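Local coordinates for UPF0678 fatty acid-binding protein-like protein ERS007657_00996 (Mycobacterium tuberculosis, PDB 6R3W), which binds heme b in a beta-barrel and probably isomerises peroxynitrite to nitrate, which would protect against reactive nitrogen and oxygen species, at residues A122-A127 against R146-P151; S87-I92 against G114-A119; P32-E37 against R56-G61; L16-G21 against E38-H43. All blocks are in the same frame, centred on the assembly; numbering follows the deposited sequence. Where two conformers were deposited one is given.

Contact 1 of 4, residues A122-A127 against R146-P151; sequences AKEVTA and RAVGQP. With HEM (protoporphyrin IX containing Fe), chain B.
Arg146 and the Thr126–Ala127 pair meet through both backbone and side chain. Among the backbone bonds, Arg146 O accepts from two amides, Thr126 N at 2.9 Å and Ala127 N at 3.2 Å, while Arg146 N donates to Ala127 O. Two successive residues of one strand therefore face a single residue of the other, and the register slips by one between Val125 and Ala127. Just beyond the strand ends, Val148 N donates to Glu124 O.

The arginine side chain adds a polar and an apolar grip. With CG anti to the backbone N (chi1 -173°), the chain runs out extended and then bends at chi3, which brings NE to Thr126 OG1 and a guanidinium face over Ala127 CB. Thr126 OG1 sits at the edge of the guanidinium, in its plane, and takes a nearly straight bond from Arg146 NE (2.8 Å, 171° at the hydrogen). Ala127 CB lies over the centre of the face, 3.5 Å from Arg146 CZ, so the group is fixed both at an edge and from a face.

Val125 and Ala147 share a face of the sheet. Val125 CG2 touches Ala147 CB at 4.0 Å and the heme methyl CMD at 3.7 Å. Two loop residues reach a heme propionate: Lys123 NZ donates to its oxygen O1D at 2.8 Å, and Val148 CG2 approaches O2D. A classic beta bulge in an antiparallel hairpin thus lies at the edge of the barrel's heme cleft.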
# COMPACT_ATOMS: atom_id res chain seq x y z
N ALA A 122 20.00 -4.55 -1.84
CA ALA A 122 18.57 -4.82 -2.15
C ALA A 122 18.44 -5.61 -3.46
O ALA A 122 19.30 -5.49 -4.38
CB ALA A 122 17.81 -3.54 -2.21
N LYS A 123 17.35 -6.34 -3.59
CA LYS A 123 16.92 -6.90 -4.89
C LYS A 123 16.55 -5.77 -5.84
O LYS A 123 16.09 -4.71 -5.39
CB LYS A 123 15.74 -7.84 -4.69
CG LYS A 123 15.99 -8.99 -3.74
CD LYS A 123 16.80 -10.09 -4.34
CE LYS A 123 16.87 -11.32 -3.45
NZ LYS A 123 15.54 -11.95 -3.28
N GLU A 124 16.61 -6.04 -7.13
CA GLU A 124 16.40 -5.00 -8.17
C GLU A 124 14.90 -4.90 -8.50
O GLU A 124 14.42 -5.52 -9.45
CB GLU A 124 17.22 -5.27 -9.42
CG GLU A 124 18.70 -5.32 -9.17
CD GLU A 124 19.26 -6.70 -9.00
OE1 GLU A 124 18.44 -7.64 -8.77
OE2 GLU A 124 20.48 -6.84 -8.98
N VAL A 125 14.23 -4.00 -7.82
CA VAL A 125 12.84 -3.59 -8.10
C VAL A 125 12.88 -2.27 -8.87
O VAL A 125 13.60 -1.34 -8.43
CB VAL A 125 12.06 -3.44 -6.79
CG1 VAL A 125 10.65 -2.98 -7.07
CG2 VAL A 125 12.07 -4.73 -5.99
N THR A 126 12.16 -2.19 -9.98
CA THR A 126 12.17 -0.97 -10.80
C THR A 126 10.80 -0.31 -10.93
O THR A 126 10.78 0.85 -11.31
CB THR A 126 12.80 -1.21 -12.17
OG1 THR A 126 12.01 -2.13 -12.92
CG2 THR A 126 14.23 -1.69 -12.06
N ALA A 127 9.70 -1.02 -10.70
CA ALA A 127 8.38 -0.34 -10.68
C ALA A 127 7.43 -1.05 -9.75
O ALA A 127 7.47 -2.29 -9.66
CB ALA A 127 7.79 -0.21 -12.07
N ARG A 146 7.48 -4.72 -11.22
CA ARG A 146 8.50 -4.96 -12.26
C ARG A 146 9.84 -5.09 -11.54
O ARG A 146 10.22 -4.14 -10.84
CB ARG A 146 8.52 -3.80 -13.25
CG ARG A 146 9.42 -3.99 -14.46
CD ARG A 146 9.36 -2.80 -15.42
NE ARG A 146 9.99 -1.61 -14.85
CZ ARG A 146 9.62 -0.34 -15.09
NH1 ARG A 146 8.50 -0.06 -15.75
NH2 ARG A 146 10.36 0.66 -14.63
N ALA A 147 10.46 -6.25 -11.60
CA ALA A 147 11.62 -6.54 -10.77
C ALA A 147 12.35 -7.77 -11.31
O ALA A 147 11.71 -8.60 -11.95
CB ALA A 147 11.22 -6.79 -9.33
N VAL A 148 13.64 -7.85 -11.01
CA VAL A 148 14.48 -9.07 -11.16
C VAL A 148 14.19 -9.70 -12.55
O VAL A 148 14.03 -10.95 -12.66
CB VAL A 148 14.31 -10.04 -9.97
CG1 VAL A 148 14.85 -9.43 -8.69
CG2 VAL A 148 12.87 -10.51 -9.78
N GLY A 149 14.20 -8.88 -13.60
CA GLY A 149 14.15 -9.34 -14.98
C GLY A 149 12.76 -9.62 -15.49
O GLY A 149 12.64 -10.04 -16.64
N GLN A 150 11.74 -9.41 -14.67
CA GLN A 150 10.35 -9.78 -15.04
C GLN A 150 9.56 -8.52 -15.37
O GLN A 150 9.74 -7.48 -14.73
CB GLN A 150 9.67 -10.54 -13.91
CG GLN A 150 10.54 -11.62 -13.29
CD GLN A 150 11.01 -12.61 -14.31
OE1 GLN A 150 10.22 -13.18 -15.06
NE2 GLN A 150 12.32 -12.78 -14.39
N PRO A 151 8.62 -8.60 -16.32
CA PRO A 151 7.76 -7.47 -16.64
C PRO A 151 6.78 -7.18 -15.49
O PRO A 151 6.48 -8.07 -14.70
CB PRO A 151 7.05 -7.89 -17.93
CG PRO A 151 7.05 -9.41 -17.86
CD PRO A 151 8.37 -9.77 -17.18
CHA HEM B . 9.64 -12.13 -2.93
CHB HEM B . 6.16 -11.75 0.36
CHC HEM B . 5.68 -7.00 -0.63
CHD HEM B . 9.53 -7.31 -3.59
C1A HEM B . 8.73 -12.42 -1.94
C2A HEM B . 8.61 -13.70 -1.31
C3A HEM B . 7.64 -13.58 -0.38
C4A HEM B . 7.14 -12.25 -0.45
CMA HEM B . 7.18 -14.64 0.59
CAA HEM B . 9.43 -14.93 -1.61
CBA HEM B . 10.40 -15.24 -0.47
CGA HEM B . 11.37 -14.12 -0.30
O1A HEM B . 11.44 -13.53 0.80
O2A HEM B . 12.13 -13.80 -1.23
C1B HEM B . 5.69 -10.42 0.33
C2B HEM B . 4.65 -9.93 1.18
C3B HEM B . 4.48 -8.59 0.88
C4B HEM B . 5.49 -8.27 -0.14
CMB HEM B . 3.90 -10.73 2.22
CAB HEM B . 3.50 -7.61 1.41
CBB HEM B . 2.30 -7.98 1.81
C1C HEM B . 6.73 -6.66 -1.50
C2C HEM B . 7.01 -5.36 -1.96
C3C HEM B . 8.14 -5.44 -2.73
C4C HEM B . 8.49 -6.84 -2.83
CMC HEM B . 6.20 -4.15 -1.62
CAC HEM B . 8.94 -4.36 -3.34
CBC HEM B . 9.23 -3.23 -2.68
C1D HEM B . 9.83 -8.66 -3.69
C2D HEM B . 10.94 -9.18 -4.51
C3D HEM B . 10.97 -10.50 -4.33
C4D HEM B . 9.87 -10.83 -3.40
CMD HEM B . 11.89 -8.36 -5.34
CAD HEM B . 12.16 -11.36 -4.62
CBD HEM B . 12.01 -12.04 -5.91
CGD HEM B . 13.26 -12.86 -6.21
O1D HEM B . 14.21 -13.17 -5.41
O2D HEM B . 13.34 -13.21 -7.31
NA HEM B . 7.82 -11.54 -1.37
NB HEM B . 6.15 -9.41 -0.43
NC HEM B . 7.60 -7.55 -2.06
ND HEM B . 9.22 -9.69 -3.02
FE HEM B . 7.68 -9.58 -1.81
O HOH W 1 9.05 -9.19 -0.19

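Contact 2 of 4, residues S87-I92 against G114-A119; sequences SGITEI and GSIGLA
The antiparallel hairpin of strands 89-100 and 103-118 contributes this pairing to the heme-binding barrel, with Ile89 close to the cofactor at one end. Thr90 pairs with Gly117, and Ile92 with Ser115, each through two backbone bonds; one further bond, 2.8 Å long, runs from Ala119 N to Gly88 O. The short strands 89-92 and 115-118 are 173° apart in direction, and their axes come within 4.6 Å.

On the Ile89 face, the side chains of Ile89 and Leu118 run side by side in the same direction, Ile89 CG1 meeting Leu118 CD2 at 3.9 Å. The other branch, Ile89 CG2, stands anti to its backbone N and thereby reaches along the sheet to CG2 of Ile116 in one of that residue's two conformers, a diagonal contact. On the Thr90 face the contacts are partly polar. Thr90 OG1 lies over Gly117, 3.3 Å from Gly117 CA, an approach possible because the glycine carries no CB. In one of the two conformers of Ser115, water 2 joins Thr90 OG1 (3.0 Å) to Ser115 OG (2.7 Å), while Ser115 CB packs on Ile92 CB at 4.0 Å.

Glu91 points to the Ile89 face, where its carboxylate is held by a salt bridge to Arg130 and a hydrogen bond to His85. Beyond the pair, Ile89 and Ile116 both pack on Val125 of strand 125-135, and Glu91 is bonded through its backbone to Leu83 of strand 78-85.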
# COMPACT_ATOMS: atom_id res chain seq x y z
N SER A 87 13.41 -4.52 3.45
CA SER A 87 14.20 -5.20 2.40
C SER A 87 15.26 -4.25 1.81
O SER A 87 15.94 -4.65 0.84
CB SER A 87 13.28 -5.69 1.34
OG SER A 87 12.47 -4.62 0.89
N GLY A 88 15.35 -3.00 2.28
CA GLY A 88 16.36 -2.07 1.74
C GLY A 88 15.87 -1.29 0.53
O GLY A 88 16.73 -0.88 -0.30
N ILE A 89 14.58 -1.01 0.48
CA ILE A 89 13.96 -0.37 -0.69
C ILE A 89 13.11 0.78 -0.19
O ILE A 89 12.37 0.62 0.81
CB ILE A 89 13.15 -1.41 -1.50
CG1 ILE A 89 14.08 -2.52 -2.01
CG2 ILE A 89 12.43 -0.72 -2.63
CD1 ILE A 89 13.39 -3.62 -2.73
N THR A 90 13.16 1.92 -0.89
CA THR A 90 12.20 3.01 -0.70
C THR A 90 11.32 3.13 -1.94
O THR A 90 11.74 2.71 -3.05
CB THR A 90 12.90 4.34 -0.43
OG1 THR A 90 13.74 4.61 -1.58
CG2 THR A 90 13.70 4.32 0.85
N GLU A 91 10.15 3.71 -1.77
CA GLU A 91 9.09 3.74 -2.81
C GLU A 91 8.38 5.09 -2.69
O GLU A 91 7.92 5.43 -1.58
CB GLU A 91 8.16 2.50 -2.60
CG GLU A 91 6.88 2.47 -3.40
CD GLU A 91 5.98 1.30 -3.07
OE1 GLU A 91 6.25 0.58 -2.07
OE2 GLU A 91 4.91 1.16 -3.74
N ILE A 92 8.18 5.80 -3.80
CA ILE A 92 7.19 6.88 -3.91
C ILE A 92 6.25 6.53 -5.04
O ILE A 92 6.71 6.41 -6.20
CB ILE A 92 7.82 8.25 -4.10
CG1 ILE A 92 8.81 8.56 -2.98
CG2 ILE A 92 6.71 9.29 -4.19
CD1 ILE A 92 9.50 9.92 -3.13
N GLY A 114 6.91 8.91 -9.79
CA GLY A 114 7.36 8.40 -8.49
C GLY A 114 8.80 7.94 -8.56
O GLY A 114 9.54 8.44 -9.40
N SER A 115 9.19 7.11 -7.61
CA SER A 115 10.61 6.83 -7.28
C SER A 115 10.73 5.41 -6.74
O SER A 115 9.80 4.99 -6.00
CB SER A 115 11.13 7.83 -6.27
OG SER A 115 12.46 7.53 -5.91
N ILE A 116 11.83 4.75 -7.00
CA ILE A 116 12.32 3.62 -6.18
C ILE A 116 13.77 3.89 -5.81
O ILE A 116 14.55 4.32 -6.70
CB ILE A 116 12.14 2.31 -6.95
CG1 ILE A 116 10.65 1.95 -7.01
CG2 ILE A 116 12.98 1.20 -6.33
CD1 ILE A 116 10.32 0.80 -7.88
N GLY A 117 14.11 3.63 -4.57
CA GLY A 117 15.51 3.61 -4.15
C GLY A 117 15.91 2.22 -3.71
O GLY A 117 15.11 1.54 -3.04
N LEU A 118 17.10 1.80 -4.10
CA LEU A 118 17.62 0.47 -3.77
C LEU A 118 18.90 0.62 -2.95
O LEU A 118 19.88 1.22 -3.46
CB LEU A 118 17.89 -0.30 -5.05
CG LEU A 118 16.73 -0.46 -6.02
CD1 LEU A 118 17.21 -1.17 -7.27
CD2 LEU A 118 15.59 -1.23 -5.38
N ALA A 119 18.94 0.01 -1.79
CA ALA A 119 20.19 -0.06 -1.02
C ALA A 119 21.17 -0.94 -1.79
O ALA A 119 20.77 -1.73 -2.66
CB ALA A 119 19.94 -0.61 0.36
O HOH W 2 12.14 6.22 -3.52

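Contact 3 of 4, residues P32-E37 against R56-G61; sequences PFEYLE and RAVADG. With HEM (protoporphyrin IX containing Fe), chain B.
Leu36 and Arg56 face each other as a hydrogen-bonded antiparallel pair, Leu36 N donating to Arg56 O at 2.8 Å and Arg56 N to Leu36 O at 2.9 Å. Followed outward, the leucine side chain divides its contacts between Arg56 and Val58. Its CB lies 3.7 Å from Arg56 NH1. The branch point, Leu36 CG, is 4.1 Å from Val58 CG2, and from there the two methyls part. Leu36 CD1 goes to the arginine, lying over one face of the guanidinium towards its rim, 3.5 Å from Arg56 NH2. Leu36 CD2 turns to the valine and touches Val58 CG2 at 4.0 Å, the two side chains crossing at about a right angle. Arg56 comes within range because its CG stands between the backbone N and carbonyl carbon (chi1 62°); the chain then runs extended to NE, passing the leucine at a slant, and the guanidinium presents a face to Leu36 CD1.

The same Val58 methyl also packs on the backbone of Tyr35.

Phe33 and Tyr35 turn to the heme side of the strand instead. The phenyl ring has the porphyrin over one face, with Phe33 CZ 3.4 Å from the meso carbon CHB, and the phenol ring has the vinyl carbon CBB over one of its faces, 3.6 Å from Tyr35 CE1.

Strand 33-42 is flanked on its other side by strand 17-25, whose Arg22 touches Leu36 and Val58. Tyr35 OH and Glu37 OE1 both bond Tyr141 OH of strand 138-147, while strand 153-162 packs on the two aromatic rings through Leu156.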
# COMPACT_ATOMS: atom_id res chain seq x y z
N PRO A 32 4.61 -19.42 -4.87
CA PRO A 32 3.48 -18.69 -4.34
C PRO A 32 3.40 -18.77 -2.81
O PRO A 32 3.90 -19.74 -2.22
CB PRO A 32 2.26 -19.34 -4.99
CG PRO A 32 2.81 -19.88 -6.30
CD PRO A 32 4.24 -20.29 -6.00
N PHE A 33 2.67 -17.84 -2.22
CA PHE A 33 2.59 -17.75 -0.76
C PHE A 33 1.28 -17.06 -0.37
O PHE A 33 0.60 -16.44 -1.23
CB PHE A 33 3.79 -16.98 -0.18
CG PHE A 33 3.93 -15.58 -0.71
CD1 PHE A 33 3.21 -14.52 -0.15
CD2 PHE A 33 4.63 -15.33 -1.89
CE1 PHE A 33 3.25 -13.25 -0.72
CE2 PHE A 33 4.65 -14.06 -2.46
CZ PHE A 33 3.96 -13.02 -1.88
N GLU A 34 0.94 -17.16 0.90
CA GLU A 34 -0.16 -16.35 1.47
C GLU A 34 0.28 -15.72 2.78
O GLU A 34 1.30 -16.14 3.35
CB GLU A 34 -1.44 -17.19 1.58
CG GLU A 34 -1.29 -18.48 2.36
CD GLU A 34 -2.54 -19.33 2.34
OE1 GLU A 34 -3.60 -18.81 1.89
OE2 GLU A 34 -2.51 -20.43 2.90
N TYR A 35 -0.50 -14.77 3.26
CA TYR A 35 -0.10 -13.95 4.42
C TYR A 35 -1.34 -13.40 5.11
O TYR A 35 -2.38 -13.18 4.46
CB TYR A 35 0.85 -12.83 3.98
CG TYR A 35 0.30 -11.88 2.95
CD1 TYR A 35 -0.30 -10.69 3.32
CD2 TYR A 35 0.50 -12.11 1.60
CE1 TYR A 35 -0.74 -9.78 2.36
CE2 TYR A 35 0.04 -11.23 0.63
CZ TYR A 35 -0.56 -10.04 1.01
OH TYR A 35 -0.96 -9.14 0.05
N LEU A 36 -1.15 -13.09 6.40
CA LEU A 36 -2.06 -12.25 7.20
C LEU A 36 -1.49 -10.84 7.24
O LEU A 36 -0.25 -10.70 7.19
CB LEU A 36 -2.20 -12.83 8.60
CG LEU A 36 -2.69 -14.27 8.67
CD1 LEU A 36 -2.80 -14.73 10.11
CD2 LEU A 36 -4.02 -14.41 7.95
N GLU A 37 -2.35 -9.84 7.31
CA GLU A 37 -1.95 -8.44 7.19
C GLU A 37 -2.70 -7.61 8.22
O GLU A 37 -3.93 -7.76 8.32
CB GLU A 37 -2.20 -7.93 5.79
CG GLU A 37 -1.89 -6.46 5.59
CD GLU A 37 -1.84 -6.03 4.14
OE1 GLU A 37 -2.11 -6.88 3.27
OE2 GLU A 37 -1.56 -4.84 3.90
N ARG A 56 2.41 -11.48 8.13
CA ARG A 56 2.99 -12.70 8.72
C ARG A 56 2.45 -13.91 7.99
O ARG A 56 1.38 -13.83 7.36
CB ARG A 56 2.71 -12.78 10.22
CG ARG A 56 1.25 -12.86 10.61
CD ARG A 56 1.08 -12.77 12.12
NE ARG A 56 -0.27 -13.08 12.55
CZ ARG A 56 -1.31 -12.26 12.44
NH1 ARG A 56 -1.19 -11.12 11.77
NH2 ARG A 56 -2.49 -12.63 12.89
N ALA A 57 3.15 -15.01 8.11
CA ALA A 57 2.74 -16.24 7.42
C ALA A 57 1.44 -16.77 8.03
O ALA A 57 1.25 -16.68 9.25
CB ALA A 57 3.83 -17.26 7.49
N VAL A 58 0.54 -17.26 7.20
CA VAL A 58 -0.72 -17.86 7.70
C VAL A 58 -0.40 -19.10 8.54
O VAL A 58 -1.00 -19.25 9.61
CB VAL A 58 -1.67 -18.20 6.54
CG1 VAL A 58 -2.93 -18.87 7.05
CG2 VAL A 58 -2.00 -16.97 5.71
N ALA A 59 0.57 -19.92 8.12
CA ALA A 59 0.84 -21.27 8.68
C ALA A 59 1.38 -21.14 10.12
O ALA A 59 0.88 -21.87 10.99
CB ALA A 59 1.80 -22.02 7.79
N ASP A 60 2.36 -20.24 10.35
CA ASP A 60 3.19 -20.25 11.59
C ASP A 60 3.42 -18.82 12.11
O ASP A 60 4.07 -18.68 13.16
CB ASP A 60 4.53 -20.97 11.36
CG ASP A 60 5.45 -20.27 10.37
OD1 ASP A 60 5.19 -19.11 10.04
OD2 ASP A 60 6.44 -20.90 9.95
N GLY A 61 2.79 -17.82 11.49
CA GLY A 61 2.76 -16.44 12.01
C GLY A 61 4.14 -15.79 12.06
O GLY A 61 4.25 -14.72 12.69
CHA HEM B . 9.64 -12.13 -2.93
CHB HEM B . 6.16 -11.75 0.36
CHC HEM B . 5.68 -7.00 -0.63
CHD HEM B . 9.53 -7.31 -3.59
C1A HEM B . 8.73 -12.42 -1.94
C2A HEM B . 8.61 -13.70 -1.31
C3A HEM B . 7.64 -13.58 -0.38
C4A HEM B . 7.14 -12.25 -0.45
CMA HEM B . 7.18 -14.64 0.59
CAA HEM B . 9.43 -14.93 -1.61
CBA HEM B . 10.40 -15.24 -0.47
CGA HEM B . 11.37 -14.12 -0.30
O1A HEM B . 11.44 -13.53 0.80
O2A HEM B . 12.13 -13.80 -1.23
C1B HEM B . 5.69 -10.42 0.33
C2B HEM B . 4.65 -9.93 1.18
C3B HEM B . 4.48 -8.59 0.88
C4B HEM B . 5.49 -8.27 -0.14
CMB HEM B . 3.90 -10.73 2.22
CAB HEM B . 3.50 -7.61 1.41
CBB HEM B . 2.30 -7.98 1.81
C1C HEM B . 6.73 -6.66 -1.50
C2C HEM B . 7.01 -5.36 -1.96
C3C HEM B . 8.14 -5.44 -2.73
C4C HEM B . 8.49 -6.84 -2.83
CMC HEM B . 6.20 -4.15 -1.62
CAC HEM B . 8.94 -4.36 -3.34
CBC HEM B . 9.23 -3.23 -2.68
C1D HEM B . 9.83 -8.66 -3.69
C2D HEM B . 10.94 -9.18 -4.51
C3D HEM B . 10.97 -10.50 -4.33
C4D HEM B . 9.87 -10.83 -3.40
CMD HEM B . 11.89 -8.36 -5.34
CAD HEM B . 12.16 -11.36 -4.62
CBD HEM B . 12.01 -12.04 -5.91
CGD HEM B . 13.26 -12.86 -6.21
O1D HEM B . 14.21 -13.17 -5.41
O2D HEM B . 13.34 -13.21 -7.31
NA HEM B . 7.82 -11.54 -1.37
NB HEM B . 6.15 -9.41 -0.43
NC HEM B . 7.60 -7.55 -2.06
ND HEM B . 9.22 -9.69 -3.02
FE HEM B . 7.68 -9.58 -1.81
O HOH W 1 9.05 -9.19 -0.19

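Contact 4 of 4, residues L16-G21 against E38-H43; sequences LGSWAG and EVVFAH
Trp19 and Phe41 project from the same face of two paired strands, their side chains crossing at a slant. The indole comes to the edge of the phenyl ring, near its plane, with Trp19 NE1 4.0 Å from Phe41 CD2. The NE1 proton is used elsewhere, in a bond to Leu15 O, which would help fix the rotation of the indole. Trp19 CB rests alongside Val39 CB, its partner across the sheet, at 4.2 Å.

At the other end Leu16 reaches across to the end of the partner segment. Its CD2 lies over the backbone of Ala42, 3.7 Å from Ala42 CA, and meets His43 CD2 at the edge of the imidazole. That ring is further tethered by a bond between His43 ND1 and Gly45 N.

The opposite face is more polar. Glu38 bends at chi2 (-100°), which lays its carboxylate against Ala20, with Glu38 OE2 3.7 Å from Ala20 CB. Water 3 lies 2.7 Å from Glu38 OE1. Farther along, Ser18 OG touches Val40 CG2 at 3.7 Å.

Beneath these side chains the backbones form two hydrogen-bonded pairs, Gly17 with Phe41 and Trp19 with Val39, each with two bonds. Gly17 has a positive phi of 120°, a backbone conformation in which a CB would collide with the carbonyl oxygen of Leu16. The glycine and tryptophan match the start of the GXWXGXG motif predicted for this protein, here on the first strand of a calycin-type antiparallel barrel, with the indole turned towards Leu139 and Leu160 of other barrel strands.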
# COMPACT_ATOMS: atom_id res chain seq x y z
N LEU A 16 -9.06 6.00 7.93
CA LEU A 16 -8.54 6.09 9.31
C LEU A 16 -8.99 4.87 10.12
O LEU A 16 -10.19 4.54 10.10
CB LEU A 16 -9.03 7.37 9.95
CG LEU A 16 -8.42 8.66 9.40
CD1 LEU A 16 -9.19 9.87 9.91
CD2 LEU A 16 -6.95 8.77 9.77
N GLY A 17 -8.07 4.31 10.88
CA GLY A 17 -8.32 3.20 11.79
C GLY A 17 -7.47 1.98 11.46
O GLY A 17 -6.41 2.12 10.79
N SER A 18 -7.88 0.85 12.01
CA SER A 18 -7.13 -0.41 11.99
C SER A 18 -7.84 -1.38 11.08
O SER A 18 -9.08 -1.43 11.09
CB SER A 18 -6.99 -0.97 13.37
OG SER A 18 -6.12 -0.16 14.15
N TRP A 19 -7.06 -2.10 10.29
CA TRP A 19 -7.55 -3.03 9.26
C TRP A 19 -6.81 -4.36 9.42
O TRP A 19 -5.60 -4.32 9.65
CB TRP A 19 -7.31 -2.43 7.87
CG TRP A 19 -8.01 -1.12 7.65
CD1 TRP A 19 -7.54 0.12 7.95
CD2 TRP A 19 -9.26 -0.93 6.99
NE1 TRP A 19 -8.44 1.08 7.57
CE2 TRP A 19 -9.52 0.46 6.98
CE3 TRP A 19 -10.22 -1.79 6.46
CZ2 TRP A 19 -10.67 1.00 6.40
CZ3 TRP A 19 -11.35 -1.26 5.89
CH2 TRP A 19 -11.60 0.11 5.90
N ALA A 20 -7.52 -5.47 9.28
CA ALA A 20 -6.87 -6.79 9.37
C ALA A 20 -7.48 -7.72 8.34
O ALA A 20 -8.69 -7.68 8.14
CB ALA A 20 -7.00 -7.37 10.77
N GLY A 21 -6.67 -8.58 7.76
CA GLY A 21 -7.16 -9.59 6.84
C GLY A 21 -6.06 -10.45 6.31
O GLY A 21 -5.13 -10.80 7.07
N GLU A 38 -1.98 -6.70 8.87
CA GLU A 38 -2.53 -5.67 9.76
C GLU A 38 -2.04 -4.31 9.26
O GLU A 38 -0.81 -4.15 9.09
CB GLU A 38 -2.08 -5.89 11.21
CG GLU A 38 -2.50 -7.23 11.79
CD GLU A 38 -3.72 -7.16 12.68
OE1 GLU A 38 -4.19 -6.03 12.96
OE2 GLU A 38 -4.24 -8.23 13.06
N VAL A 39 -2.96 -3.37 9.11
CA VAL A 39 -2.67 -1.99 8.64
C VAL A 39 -3.27 -0.99 9.62
O VAL A 39 -4.37 -1.23 10.13
CB VAL A 39 -3.21 -1.80 7.23
CG1 VAL A 39 -3.46 -0.34 6.91
CG2 VAL A 39 -2.31 -2.47 6.21
N VAL A 40 -2.56 0.09 9.86
CA VAL A 40 -3.12 1.24 10.60
C VAL A 40 -2.93 2.50 9.77
O VAL A 40 -1.79 2.78 9.37
CB VAL A 40 -2.50 1.39 12.00
CG1 VAL A 40 -3.10 2.59 12.71
CG2 VAL A 40 -2.66 0.14 12.84
N PHE A 41 -4.00 3.26 9.60
CA PHE A 41 -3.95 4.64 9.08
C PHE A 41 -4.31 5.59 10.21
O PHE A 41 -5.33 5.35 10.90
CB PHE A 41 -4.94 4.84 7.94
CG PHE A 41 -4.55 4.21 6.64
CD1 PHE A 41 -3.64 4.82 5.79
CD2 PHE A 41 -5.19 3.05 6.19
CE1 PHE A 41 -3.34 4.27 4.56
CE2 PHE A 41 -4.87 2.50 4.96
CZ PHE A 41 -3.97 3.13 4.13
N ALA A 42 -3.51 6.63 10.39
CA ALA A 42 -3.77 7.66 11.41
C ALA A 42 -3.32 9.02 10.86
O ALA A 42 -2.95 9.11 9.69
CB ALA A 42 -3.07 7.29 12.69
N HIS A 43 -3.34 10.07 11.68
CA HIS A 43 -2.90 11.40 11.23
C HIS A 43 -2.49 12.26 12.43
O HIS A 43 -2.83 11.89 13.56
CB HIS A 43 -3.99 12.07 10.38
CG HIS A 43 -5.10 12.62 11.18
ND1 HIS A 43 -5.13 13.93 11.60
CD2 HIS A 43 -6.20 12.02 11.72
CE1 HIS A 43 -6.23 14.13 12.30
NE2 HIS A 43 -6.86 12.95 12.45
O HOH W 3 -4.49 -3.39 12.58

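How the contacts relate
All four contacts pair neighbouring strands of one closed antiparallel barrel. Contacts 1 and 2 adjoin, their centres about 11 Å apart, where Ala122 CB packs 3.4 Å from Gly88 O. Contacts 3 and 4 share strand 33-42 and meet at a probable hydrogen bond between Gly21 N and Glu37 O, 2.9 Å long; their centres are about 18 Å apart. Contacts 1 and 3, with centres about 23 Å apart and no direct touch, are bridged by the heme, with the oxygen of water 1 at 2.1 Å from the heme FE. Contact 4 lies across the chain's centre from contacts 1 and 2, with its Val39 side chain still about 8 Å from the heme.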